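Local coordinates for protein activator of 2-hydroxyisocaproyl-CoA dehydratase (PDB 4EHU) that hydrolyses ATP to drive transfer of one electron from its dimer-shared [4Fe-4S] cluster to (R)-2-hydroxyisocaproyl-CoA dehydratase in leucine fermentation, at residues L108-D111 / R115-N118. Residues are numbered along the deposited sequence; the frame is centred on the assembly and turned at random.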
# COMPACT_ATOMS: atom_id res chain seq x y z
N LEU A 108 12.39 -16.67 -6.35
CA LEU A 108 12.99 -17.34 -7.49
C LEU A 108 13.00 -18.81 -7.22
O LEU A 108 13.42 -19.27 -6.12
CB LEU A 108 14.45 -16.89 -7.66
CG LEU A 108 14.74 -15.48 -8.19
CD1 LEU A 108 14.32 -14.40 -7.21
CD2 LEU A 108 16.26 -15.39 -8.51
N LYS A 109 12.58 -19.58 -8.21
CA LYS A 109 12.76 -21.02 -8.17
C LYS A 109 13.83 -21.37 -9.18
O LYS A 109 13.78 -20.93 -10.32
CB LYS A 109 11.46 -21.76 -8.50
CG LYS A 109 11.63 -23.26 -8.63
CD LYS A 109 10.30 -23.97 -8.84
CE LYS A 109 10.29 -25.34 -8.19
NZ LYS A 109 9.62 -25.32 -6.86
N LEU A 110 14.82 -22.13 -8.75
CA LEU A 110 15.95 -22.48 -9.62
C LEU A 110 15.94 -23.96 -9.93
O LEU A 110 15.48 -24.77 -9.11
CB LEU A 110 17.27 -22.15 -8.93
CG LEU A 110 17.41 -20.73 -8.38
CD1 LEU A 110 18.80 -20.55 -7.75
CD2 LEU A 110 17.18 -19.71 -9.50
N ASP A 111 16.47 -24.33 -11.09
CA ASP A 111 16.67 -25.73 -11.44
C ASP A 111 17.98 -26.21 -10.84
O ASP A 111 18.61 -25.48 -10.08
CB ASP A 111 16.62 -25.98 -12.96
CG ASP A 111 17.76 -25.32 -13.74
OD1 ASP A 111 18.76 -24.83 -13.17
OD2 ASP A 111 17.67 -25.26 -14.98
N ARG A 115 19.63 -22.14 -12.69
CA ARG A 115 18.87 -21.32 -13.65
C ARG A 115 17.42 -21.10 -13.22
O ARG A 115 16.80 -21.95 -12.61
CB ARG A 115 18.90 -21.98 -15.02
CG ARG A 115 20.30 -22.45 -15.43
CD ARG A 115 20.44 -22.61 -16.93
NE ARG A 115 21.04 -21.42 -17.52
CZ ARG A 115 22.33 -21.30 -17.82
NH1 ARG A 115 23.17 -22.30 -17.61
NH2 ARG A 115 22.78 -20.17 -18.35
N LEU A 116 16.84 -19.96 -13.61
CA LEU A 116 15.48 -19.65 -13.18
C LEU A 116 14.45 -20.54 -13.87
O LEU A 116 14.41 -20.61 -15.11
CB LEU A 116 15.17 -18.18 -13.48
CG LEU A 116 13.93 -17.67 -12.75
CD1 LEU A 116 14.24 -17.41 -11.28
CD2 LEU A 116 13.45 -16.41 -13.39
N LEU A 117 13.63 -21.21 -13.06
CA LEU A 117 12.56 -22.10 -13.48
C LEU A 117 11.22 -21.42 -13.38
O LEU A 117 10.30 -21.70 -14.15
CB LEU A 117 12.48 -23.32 -12.57
CG LEU A 117 13.14 -24.62 -13.00
CD1 LEU A 117 12.91 -25.67 -11.92
CD2 LEU A 117 12.59 -25.10 -14.34
N ASN A 118 11.08 -20.57 -12.36
CA ASN A 118 9.83 -19.88 -12.11
C ASN A 118 10.14 -18.66 -11.25
O ASN A 118 11.22 -18.56 -10.68
CB ASN A 118 8.83 -20.82 -11.45
CG ASN A 118 7.39 -20.34 -11.59
OD1 ASN A 118 7.14 -19.22 -12.06
ND2 ASN A 118 6.44 -21.17 -11.17
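K109 meets L117 and N118 together, and that two-against-one pairing is a classic beta bulge in the hairpin formed by strands 105-110 and 116-122. The carbonyl oxygen of K109 takes a nearly straight bond from L117 N (2.8 Å), while N118 N reaches the same oxygen only weakly, at 3.4 Å. Going the other way, K109 N donates to N118 O at 3.0 Å. Next towards the turn, D111 N binds R115 O at 2.8 Å.

The D111 carboxylate closes the turn. With CG lying between its own N and carbonyl carbon (chi1 65°), OD1 swings over to R115 N, 2.9 Å away, which meets it from above the carboxylate plane; the same OD1 also accepts a bond from N113 N. The R115 side chain starts out alongside this carboxylate, but bends away at chi3, leaving NE 5.7 Å from D111 OD2, with no salt bridge between them.

Apolar groups fill in around the backbone bonds. L117 turns toward the first strand and lays CG against D111 CB, with its CB near K109 CG. L116 has CG anti to its backbone N (chi1 -165°), which carries CD1 back to L108 CB at 3.7 Å, the two side chains crossing at about a right angle. L108 and L110 in turn rest on I97 of strand 96-100, and helix 79-90 brings L80 to L116 and N88 to L110.

Main-chain bonds and OD1 of D111, accepting from two backbone N-H groups, do most of the work in this hairpin, whose strand 116-122 is the outermost of its sheet within the actin-like chain. The hairpin therefore probably owes little to ion pairing between D111 and R115, although the arginine's charge may still weakly stabilise the D111 anion.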